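Local coordinates for Lin2722 protein (Listeria innocua, PDB 3DS8), which is of unknown function but belongs to an alpha/beta-hydrolase family and is therefore probably a hydrolase, at residues Leu124-Ile130 against Asp171-Ile177; Lys208-Ile214 against Val248-Lys254. All blocks are in the same frame, centred on the assembly; numbering follows the deposited sequence. Where two conformers were deposited one is given.

Contact 1 of 2, residues Leu124-Ile130 against Asp171-Ile177. With SO4 (sulfate ion), chain F.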
ATOM      1  N   LEU A 124      -7.290  -8.341   2.978  1.00 17.40           N
ATOM      2  CA  LEU A 124      -6.776  -7.381   1.976  1.00 16.84           C
ATOM      3  C   LEU A 124      -6.863  -8.040   0.601  1.00 16.18           C
ATOM      4  O   LEU A 124      -6.473  -9.183   0.421  1.00 16.18           O
ATOM      5  CB  LEU A 124      -5.330  -7.004   2.277  1.00 17.98           C
ATOM      6  CG  LEU A 124      -4.716  -5.811   1.607  1.00 18.64           C
ATOM      7  CD1 LEU A 124      -5.494  -4.517   1.885  1.00 18.81           C
ATOM      8  CD2 LEU A 124      -3.240  -5.707   2.112  1.00 20.16           C
ATOM      9  N   ARG A 125      -7.441  -7.329  -0.341  1.00 14.31           N
ATOM     10  CA  ARG A 125      -7.614  -7.794  -1.691  1.00 15.12           C
ATOM     11  C   ARG A 125      -6.593  -7.099  -2.617  1.00 15.94           C
ATOM     12  O   ARG A 125      -5.650  -7.727  -3.084  1.00 16.62           O
ATOM     13  CB  ARG A 125      -9.048  -7.568  -2.151  1.00 14.20           C
ATOM     14  CG  ARG A 125      -9.306  -8.067  -3.579  1.00 13.83           C
ATOM     15  CD  ARG A 125     -10.671  -7.702  -4.106  1.00 16.97           C
ATOM     16  NE  ARG A 125     -10.859  -6.270  -4.297  1.00 16.08           N
ATOM     17  CZ  ARG A 125     -11.823  -5.755  -5.054  1.00 17.07           C
ATOM     18  NH1 ARG A 125     -12.689  -6.553  -5.685  1.00 19.50           N
ATOM     19  NH2 ARG A 125     -11.912  -4.460  -5.200  1.00 16.91           N
ATOM     20  N   LYS A 126      -6.780  -5.816  -2.877  1.00 14.06           N
ATOM     21  CA  LYS A 126      -5.810  -5.044  -3.683  1.00 14.35           C
ATOM     22  C   LYS A 126      -4.928  -4.251  -2.741  1.00 14.49           C
ATOM     23  O   LYS A 126      -5.429  -3.652  -1.787  1.00 16.87           O
ATOM     24  CB  LYS A 126      -6.511  -4.098  -4.611  1.00 14.95           C
ATOM     25  CG  LYS A 126      -7.349  -4.816  -5.683  1.00 15.81           C
ATOM     26  CD  LYS A 126      -8.193  -3.839  -6.425  1.00 15.99           C
ATOM     27  CE  LYS A 126      -9.054  -4.473  -7.446  1.00 18.09           C
ATOM     28  NZ  LYS A 126      -8.383  -4.855  -8.701  1.00 18.21           N
ATOM     29  N   LEU A 127      -3.637  -4.234  -3.005  1.00 14.50           N
ATOM     30  CA  LEU A 127      -2.632  -3.548  -2.198  1.00 13.92           C
ATOM     31  C   LEU A 127      -1.801  -2.693  -3.145  1.00 14.09           C
ATOM     32  O   LEU A 127      -1.118  -3.222  -4.015  1.00 14.23           O
ATOM     33  CB  LEU A 127      -1.704  -4.538  -1.496  1.00 14.45           C
ATOM     34  CG  LEU A 127      -0.748  -4.070  -0.399  1.00 15.68           C
ATOM     35  CD1 LEU A 127      -0.092  -5.336   0.256  1.00 17.02           C
ATOM     36  CD2 LEU A 127       0.286  -3.053  -0.918  1.00 18.73           C
ATOM     37  N   VAL A 128      -1.902  -1.378  -3.002  1.00 14.20           N
ATOM     38  CA  VAL A 128      -1.067  -0.428  -3.735  1.00 13.77           C
ATOM     39  C   VAL A 128      -0.035   0.200  -2.803  1.00 14.32           C
ATOM     40  O   VAL A 128      -0.358   0.773  -1.734  1.00 14.29           O
ATOM     41  CB  VAL A 128      -1.912   0.691  -4.411  1.00 13.62           C
ATOM     42  CG1 VAL A 128      -1.001   1.668  -5.207  1.00 13.50           C
ATOM     43  CG2 VAL A 128      -2.996   0.120  -5.331  1.00 15.03           C
ATOM     44  N   ALA A 129       1.244  -0.004  -3.151  1.00 12.68           N
ATOM     45  CA  ALA A 129       2.366   0.522  -2.358  1.00 12.89           C
ATOM     46  C   ALA A 129       3.104   1.577  -3.186  1.00 14.03           C
ATOM     47  O   ALA A 129       3.559   1.266  -4.276  1.00 14.98           O
ATOM     48  CB  ALA A 129       3.324  -0.636  -1.960  1.00 12.63           C
ATOM     49  N   ILE A 130       3.175   2.813  -2.681  1.00 13.47           N
ATOM     50  CA  ILE A 130       3.697   3.942  -3.458  1.00 13.24           C
ATOM     51  C   ILE A 130       4.996   4.393  -2.777  1.00 14.25           C
ATOM     52  O   ILE A 130       4.962   4.988  -1.690  1.00 13.49           O
ATOM     53  CB  ILE A 130       2.665   5.093  -3.558  1.00 13.12           C
ATOM     54  CG1 ILE A 130       1.336   4.574  -4.125  1.00 13.88           C
ATOM     55  CG2 ILE A 130       3.228   6.237  -4.383  1.00 13.60           C
ATOM     56  CD1 ILE A 130       0.261   5.627  -4.188  1.00 13.96           C
ATOM     57  N   ASP A 171      -5.644 -14.598  -3.429  1.00 16.46           N
ATOM     58  CA  ASP A 171      -6.360 -13.608  -4.248  1.00 16.62           C
ATOM     59  C   ASP A 171      -5.783 -12.192  -4.185  1.00 15.76           C
ATOM     60  O   ASP A 171      -6.322 -11.272  -4.820  1.00 15.64           O
ATOM     61  CB  ASP A 171      -7.839 -13.588  -3.871  1.00 16.94           C
ATOM     62  CG  ASP A 171      -8.497 -14.925  -4.104  1.00 23.08           C
ATOM     63  OD1 ASP A 171      -8.260 -15.517  -5.174  1.00 23.86           O
ATOM     64  OD2 ASP A 171      -9.208 -15.396  -3.204  1.00 30.14           O
ATOM     65  N   LEU A 172      -4.702 -12.016  -3.435  1.00 14.40           N
ATOM     66  CA  LEU A 172      -4.073 -10.689  -3.276  1.00 15.34           C
ATOM     67  C   LEU A 172      -3.624 -10.153  -4.645  1.00 13.87           C
ATOM     68  O   LEU A 172      -3.106 -10.890  -5.472  1.00 12.91           O
ATOM     69  CB  LEU A 172      -2.892 -10.722  -2.335  1.00 14.12           C
ATOM     70  CG  LEU A 172      -2.324  -9.359  -1.863  1.00 15.50           C
ATOM     71  CD1 LEU A 172      -3.272  -8.681  -0.915  1.00 18.64           C
ATOM     72  CD2 LEU A 172      -0.912  -9.462  -1.259  1.00 16.13           C
ATOM     73  N   GLU A 173      -3.799  -8.859  -4.854  1.00 14.45           N
ATOM     74  CA  GLU A 173      -3.346  -8.204  -6.094  1.00 14.71           C
ATOM     75  C   GLU A 173      -2.518  -6.994  -5.662  1.00 13.77           C
ATOM     76  O   GLU A 173      -2.974  -6.176  -4.882  1.00 13.63           O
ATOM     77  CB  GLU A 173      -4.543  -7.756  -6.951  1.00 15.57           C
ATOM     78  CG  GLU A 173      -5.427  -8.900  -7.393  1.00 15.21           C
ATOM     79  CD  GLU A 173      -6.632  -8.480  -8.210  1.00 18.65           C
ATOM     80  OE1 GLU A 173      -6.881  -7.269  -8.257  1.00 19.39           O
ATOM     81  OE2 GLU A 173      -7.281  -9.359  -8.875  1.00 22.86           O
ATOM     82  N   VAL A 174      -1.295  -6.924  -6.151  1.00 12.84           N
ATOM     83  CA  VAL A 174      -0.314  -5.965  -5.655  1.00 12.81           C
ATOM     84  C   VAL A 174       0.164  -5.082  -6.776  1.00 13.21           C
ATOM     85  O   VAL A 174       0.538  -5.582  -7.849  1.00 13.60           O
ATOM     86  CB  VAL A 174       0.884  -6.678  -4.970  1.00 13.57           C
ATOM     87  CG1 VAL A 174       1.937  -5.666  -4.593  1.00 11.65           C
ATOM     88  CG2 VAL A 174       0.434  -7.468  -3.762  1.00 13.68           C
ATOM     89  N   LEU A 175       0.157  -3.772  -6.539  1.00 12.43           N
ATOM     90  CA  LEU A 175       0.726  -2.797  -7.455  1.00 12.99           C
ATOM     91  C   LEU A 175       1.804  -2.047  -6.701  1.00 13.76           C
ATOM     92  O   LEU A 175       1.547  -1.441  -5.628  1.00 13.83           O
ATOM     93  CB  LEU A 175      -0.338  -1.785  -7.942  1.00 13.39           C
ATOM     94  CG  LEU A 175       0.181  -0.558  -8.688  1.00 13.69           C
ATOM     95  CD1 LEU A 175       0.895  -0.975  -9.966  1.00 14.15           C
ATOM     96  CD2 LEU A 175      -1.043   0.426  -8.964  1.00 12.41           C
ATOM     97  N   ALA A 176       3.041  -2.114  -7.213  1.00 13.22           N
ATOM     98  CA  ALA A 176       4.163  -1.401  -6.639  1.00 13.44           C
ATOM     99  C   ALA A 176       4.538  -0.247  -7.562  1.00 13.56           C
ATOM    100  O   ALA A 176       4.957  -0.431  -8.724  1.00 14.21           O
ATOM    101  CB  ALA A 176       5.396  -2.327  -6.443  1.00 13.38           C
ATOM    102  N   ILE A 177       4.349   0.956  -7.040  1.00 13.05           N
ATOM    103  CA  ILE A 177       4.717   2.183  -7.696  1.00 13.70           C
ATOM    104  C   ILE A 177       6.016   2.722  -7.166  1.00 12.97           C
ATOM    105  O   ILE A 177       6.212   2.821  -5.918  1.00 12.75           O
ATOM    106  CB  ILE A 177       3.591   3.223  -7.522  1.00 13.44           C
ATOM    107  CG1 ILE A 177       2.356   2.815  -8.343  1.00 14.43           C
ATOM    108  CG2 ILE A 177       4.087   4.641  -7.903  1.00 14.20           C
ATOM    109  CD1 ILE A 177       1.131   3.696  -8.091  1.00 15.97           C
TER
HETATM  110  S   SO4 F 259     -10.345  -8.437  -8.925  1.00 49.97           S
HETATM  111  O1  SO4 F 259     -11.568  -9.258  -8.978  1.00 49.52           O
HETATM  112  O2  SO4 F 259      -9.433  -9.007  -9.963  1.00 36.20           O
HETATM  113  O3  SO4 F 259     -10.650  -7.008  -9.169  1.00 43.98           O
HETATM  114  O4  SO4 F 259      -9.789  -8.430  -7.546  1.00 45.85           O
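K126 and E173 pair on neighbouring parallel strands, 124-130 and 173-177, in the central sheet of an alpha/beta-hydrolase fold. The K126 side chain climbs beside that of E173. Its CB lies 4.1 Å from E173 O, and its CG passes 3.6 Å from E173 OE1. CD runs on past the same oxygen, and CE comes within 3.5 Å of O3 of a sulfate, probably from the crystallisation liquor. The chain is extended until its last torsion (chi4 -78°), which bends NZ over into a salt bridge: NZ, 2.9 Å from E173 OE1, meets that oxygen nearly along its C-O bond. NZ also donates to sulfate O3 at 3.2 Å. Backbone O atoms of F238 and F242 take further bonds from NZ, and the F238 ring adds a cation-pi contact; a long lysine can carry its three N-H groups to this cluster of protein partners. R125 NH2 forms a salt bridge to D97 on the adjoining strand 95-101.

Farther along, the lining is aliphatic, as befits a sheet buried under helices. On the K126 face V128 CG1 meets L175 CD2 at 4.0 Å, and I130 lies alongside I177. The opposite face carries L127, V174 and the two small residues A129 and A176. Five backbone hydrogen bonds join the strands, and the straightest runs from A129 N to L175 O, 2.9 Å long with 171° at the hydrogen.

Contact 2 of 2, residues Lys208-Ile214 against Val248-Lys254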
ATOM      1  N   LYS A 208      -2.060 -13.245  -6.522  1.00 14.61           N
ATOM      2  CA  LYS A 208      -2.680 -13.474  -7.814  1.00 14.92           C
ATOM      3  C   LYS A 208      -2.090 -12.533  -8.880  1.00 13.56           C
ATOM      4  O   LYS A 208      -1.809 -12.957  -9.999  1.00 14.33           O
ATOM      5  CB  LYS A 208      -4.190 -13.298  -7.741  1.00 13.80           C
ATOM      6  CG  LYS A 208      -4.860 -13.570  -9.046  1.00 16.70           C
ATOM      7  CD  LYS A 208      -6.317 -13.632  -8.905  1.00 19.49           C
ATOM      8  CE  LYS A 208      -6.918 -12.274  -8.660  1.00 23.58           C
ATOM      9  NZ  LYS A 208      -8.422 -12.349  -8.618  1.00 26.30           N
ATOM     10  N   ALA A 209      -1.878 -11.278  -8.520  1.00 13.74           N
ATOM     11  CA  ALA A 209      -1.377 -10.296  -9.454  1.00 13.23           C
ATOM     12  C   ALA A 209      -0.273  -9.499  -8.799  1.00 12.94           C
ATOM     13  O   ALA A 209      -0.319  -9.182  -7.610  1.00 12.58           O
ATOM     14  CB  ALA A 209      -2.489  -9.360  -9.913  1.00 12.55           C
ATOM     15  N   TYR A 210       0.739  -9.183  -9.585  1.00 13.04           N
ATOM     16  CA  TYR A 210       1.798  -8.305  -9.152  1.00 13.48           C
ATOM     17  C   TYR A 210       2.195  -7.462 -10.335  1.00 13.64           C
ATOM     18  O   TYR A 210       2.608  -8.001 -11.339  1.00 14.24           O
ATOM     19  CB  TYR A 210       3.029  -9.081  -8.669  1.00 13.37           C
ATOM     20  CG  TYR A 210       4.178  -8.166  -8.365  1.00 14.69           C
ATOM     21  CD1 TYR A 210       4.118  -7.274  -7.293  1.00 14.78           C
ATOM     22  CD2 TYR A 210       5.331  -8.137  -9.186  1.00 13.24           C
ATOM     23  CE1 TYR A 210       5.167  -6.365  -7.051  1.00 13.82           C
ATOM     24  CE2 TYR A 210       6.401  -7.276  -8.902  1.00 14.71           C
ATOM     25  CZ  TYR A 210       6.292  -6.376  -7.826  1.00 12.33           C
ATOM     26  OH  TYR A 210       7.348  -5.519  -7.554  1.00 13.40           O
ATOM     27  N   ILE A 211       2.034  -6.152 -10.209  1.00 13.73           N
ATOM     28  CA  ILE A 211       2.315  -5.187 -11.272  1.00 13.56           C
ATOM     29  C   ILE A 211       3.242  -4.099 -10.758  1.00 13.29           C
ATOM     30  O   ILE A 211       3.048  -3.605  -9.646  1.00 14.17           O
ATOM     31  CB  ILE A 211       0.991  -4.551 -11.768  1.00 13.47           C
ATOM     32  CG1 ILE A 211       0.008  -5.645 -12.246  1.00 16.43           C
ATOM     33  CG2 ILE A 211       1.279  -3.489 -12.841  1.00 14.15           C
ATOM     34  CD1 ILE A 211      -1.263  -5.099 -12.956  1.00 17.24           C
ATOM     35  N   GLU A 212       4.273  -3.752 -11.541  1.00 13.56           N
ATOM     36  CA  GLU A 212       5.170  -2.659 -11.204  1.00 13.39           C
ATOM     37  C   GLU A 212       4.904  -1.466 -12.115  1.00 13.12           C
ATOM     38  O   GLU A 212       4.573  -1.650 -13.325  1.00 12.98           O
ATOM     39  CB  GLU A 212       6.626  -3.125 -11.413  1.00 13.87           C
ATOM     40  CG  GLU A 212       7.017  -4.251 -10.467  1.00 13.84           C
ATOM     41  CD  GLU A 212       8.442  -4.721 -10.609  1.00 14.16           C
ATOM     42  OE1 GLU A 212       9.071  -4.476 -11.647  1.00 15.38           O
ATOM     43  OE2 GLU A 212       8.946  -5.345  -9.628  1.00 14.92           O
ATOM     44  N   ASP A 213       5.132  -0.251 -11.619  1.00 15.03           N
ATOM     45  CA  ASP A 213       5.039   0.967 -12.456  1.00 16.19           C
ATOM     46  C   ASP A 213       6.121   1.905 -11.956  1.00 15.96           C
ATOM     47  O   ASP A 213       6.151   2.230 -10.770  1.00 17.75           O
ATOM     48  CB  ASP A 213       3.669   1.657 -12.247  1.00 16.83           C
ATOM     49  CG  ASP A 213       3.659   3.233 -12.581  1.00 22.55           C
ATOM     50  OD1 ASP A 213       3.488   3.471 -13.766  1.00 24.22           O
ATOM     51  OD2 ASP A 213       3.803   4.212 -11.678  1.00 24.92           O
ATOM     52  N   ILE A 214       7.067   2.244 -12.813  1.00 15.67           N
ATOM     53  CA  ILE A 214       8.134   3.194 -12.455  1.00 15.00           C
ATOM     54  C   ILE A 214       7.846   4.543 -13.088  1.00 15.13           C
ATOM     55  O   ILE A 214       7.558   4.616 -14.294  1.00 15.55           O
ATOM     56  CB  ILE A 214       9.500   2.725 -12.951  1.00 14.93           C
ATOM     57  CG1 ILE A 214       9.855   1.360 -12.358  1.00 14.81           C
ATOM     58  CG2 ILE A 214      10.600   3.789 -12.607  1.00 16.82           C
ATOM     59  CD1 ILE A 214      11.135   0.787 -12.928  1.00 15.69           C
ATOM     60  N   VAL A 248      -1.294 -12.746 -12.943  1.00 15.12           N
ATOM     61  CA  VAL A 248      -0.654 -11.712 -13.748  1.00 15.23           C
ATOM     62  C   VAL A 248       0.622 -11.281 -13.031  1.00 15.16           C
ATOM     63  O   VAL A 248       0.642 -11.072 -11.815  1.00 15.94           O
ATOM     64  CB  VAL A 248      -1.603 -10.487 -13.936  1.00 16.44           C
ATOM     65  CG1 VAL A 248      -0.849  -9.255 -14.544  1.00 18.10           C
ATOM     66  CG2 VAL A 248      -2.770 -10.835 -14.740  1.00 16.25           C
ATOM     67  N   ILE A 249       1.716 -11.185 -13.770  1.00 14.31           N
ATOM     68  CA  ILE A 249       2.927 -10.607 -13.245  1.00 14.21           C
ATOM     69  C   ILE A 249       3.438  -9.630 -14.301  1.00 14.24           C
ATOM     70  O   ILE A 249       3.607 -10.007 -15.471  1.00 14.70           O
ATOM     71  CB  ILE A 249       4.037 -11.679 -12.976  1.00 14.58           C
ATOM     72  CG1 ILE A 249       3.602 -12.736 -11.981  1.00 15.84           C
ATOM     73  CG2 ILE A 249       5.392 -11.022 -12.494  1.00 14.50           C
ATOM     74  CD1 ILE A 249       4.608 -13.920 -11.910  1.00 16.59           C
ATOM     75  N   GLN A 250       3.688  -8.385 -13.919  1.00 13.95           N
ATOM     76  CA  GLN A 250       4.217  -7.432 -14.876  1.00 14.84           C
ATOM     77  C   GLN A 250       5.333  -6.662 -14.221  1.00 14.41           C
ATOM     78  O   GLN A 250       5.129  -6.011 -13.177  1.00 14.05           O
ATOM     79  CB  GLN A 250       3.113  -6.505 -15.366  1.00 15.33           C
ATOM     80  CG  GLN A 250       3.458  -5.682 -16.583  1.00 17.91           C
ATOM     81  CD  GLN A 250       2.215  -4.985 -17.137  1.00 22.29           C
ATOM     82  OE1 GLN A 250       1.218  -4.732 -16.387  1.00 28.69           O
ATOM     83  NE2 GLN A 250       2.241  -4.694 -18.436  1.00 31.46           N
ATOM     84  N   LEU A 251       6.518  -6.792 -14.802  1.00 13.86           N
ATOM     85  CA  LEU A 251       7.734  -6.235 -14.226  1.00 15.43           C
ATOM     86  C   LEU A 251       8.187  -5.112 -15.136  1.00 17.50           C
ATOM     87  O   LEU A 251       7.990  -5.181 -16.361  1.00 17.04           O
ATOM     88  CB  LEU A 251       8.826  -7.293 -14.137  1.00 15.80           C
ATOM     89  CG  LEU A 251       8.452  -8.607 -13.435  1.00 16.70           C
ATOM     90  CD1 LEU A 251       9.618  -9.611 -13.445  1.00 18.67           C
ATOM     91  CD2 LEU A 251       7.994  -8.310 -12.024  1.00 17.34           C
ATOM     92  N   ASP A 252       8.771  -4.077 -14.521  1.00 18.62           N
ATOM     93  CA  ASP A 252       9.370  -2.950 -15.207  1.00 21.69           C
ATOM     94  C   ASP A 252      10.887  -3.067 -15.092  1.00 22.70           C
ATOM     95  O   ASP A 252      11.391  -3.000 -13.971  1.00 22.31           O
ATOM     96  CB  ASP A 252       8.896  -1.688 -14.476  1.00 22.02           C
ATOM     97  CG  ASP A 252       8.554  -0.570 -15.391  1.00 26.24           C
ATOM     98  OD1 ASP A 252       9.194  -0.485 -16.481  1.00 30.58           O
ATOM     99  OD2 ASP A 252       7.670   0.250 -14.977  1.00 28.54           O
ATOM    100  N   TYR A 253      11.602  -3.156 -16.216  0.50 23.18           N
ATOM    101  CA  TYR A 253      13.014  -3.573 -16.203  0.50 24.26           C
ATOM    102  C   TYR A 253      14.238  -2.676 -16.372  0.50 25.96           C
ATOM    103  O   TYR A 253      15.337  -3.169 -16.079  0.50 27.52           O
ATOM    104  CB  TYR A 253      13.181  -4.718 -17.174  0.50 24.17           C
ATOM    105  CG  TYR A 253      13.249  -6.033 -16.497  0.50 23.71           C
ATOM    106  CD1 TYR A 253      12.611  -6.255 -15.263  0.50 22.56           C
ATOM    107  CD2 TYR A 253      13.931  -7.075 -17.085  0.50 23.18           C
ATOM    108  CE1 TYR A 253      12.667  -7.474 -14.662  0.50 21.04           C
ATOM    109  CE2 TYR A 253      13.989  -8.277 -16.495  0.50 23.21           C
ATOM    110  CZ  TYR A 253      13.337  -8.481 -15.293  0.50 21.92           C
ATOM    111  OH  TYR A 253      13.428  -9.688 -14.711  0.50 23.92           O
ATOM    112  N   LYS A 254      14.146  -1.423 -16.793  1.00 26.61           N
ATOM    113  CA  LYS A 254      12.928  -0.719 -17.213  1.00 28.48           C
ATOM    114  C   LYS A 254      13.196  -0.470 -18.710  1.00 30.14           C
ATOM    115  O   LYS A 254      14.255  -0.866 -19.218  1.00 33.12           O
ATOM    116  CB  LYS A 254      12.841   0.635 -16.560  1.00 27.92           C
ATOM    117  CG  LYS A 254      11.568   1.456 -16.847  1.00 29.17           C
ATOM    118  CD  LYS A 254      11.803   2.936 -16.505  1.00 29.52           C
ATOM    119  CE  LYS A 254      10.777   3.867 -17.186  1.00 32.20           C
ATOM    120  NZ  LYS A 254       9.437   3.923 -16.518  1.00 30.20           N
TER
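Y210 and E212 on strand 209-214 meet the C-terminal segment 248-254 where a regular parallel pairing gives way to side-chain bonds. From K208 to E212 the backbone bonding is regular: V248 N donates to K208 O, Y210 N to V248 O, Q250 N to Y210 O and E212 N to Q250 O. Beyond Q250 the second segment is no longer strand, yet the hydrogen bonding continues, with side-chain carboxylates accepting in place of main-chain carbonyls. E212 OE1 accepts D252 N at 2.9 Å on its anti side, and D252 OD2 accepts I214 N at 3.0 Å, the donor standing 33° out of the carboxylate plane.

The E212 carboxylate is the tight part. CG stands anti to the carbonyl carbon (chi1 -65°), and the chain runs out extended to place OE1 at D252 N, while OE2 receives Y210 OH at 2.6 Å through the anti lone pair. R200 forms a salt bridge to OE1, so this buried acid is gripped at both oxygens, and its negative charge is probably well compensated. L251, though exposed, sends CD2 to the edge of the Y210 ring, 3.7 Å from CE2 and in the ring plane; it also lies against the E212 carboxylate. I214 CD1 lies 3.7 Å from D252 CB, while the aliphatic part of K254 slides past I214 in the reverse direction.

The outer side is looser. I249, Q250 and K254 are exposed, and Q250 OE1 comes no nearer to I211 CG2 than 3.8 Å; a polar amide suits this exposed edge position.

In the fold, helix 229-240 links the two strands in a beta-alpha-beta unit and packs W237 and F238 on I211. Strand 209-216 is flanked by strand 248-250 on one edge and strand 173-180 on the other; strand 248-250 is outermost at this end of the sheet.

Overall arrangement
Contacts 1 and 2 are successive steps toward one end of the same parallel sheet, their centres about 11 Å apart. Strands 173-180 and 209-216 lie side by side between them, V174 O and A176 N probably bonding to I211 N and O. Contact 1 is core: its aliphatic faces are buried, and its charged residues gather at the end near the sulfate. Contact 2 is only partly buried; its outer partner is an edge strand ending in a partly exposed tail, and carboxylates there carry on the hydrogen bonding that main-chain atoms supply between the strands of contact 1. Helix 229-240 is shared, touching V128, E173 and I177 in the one and I211 and D213 in the other.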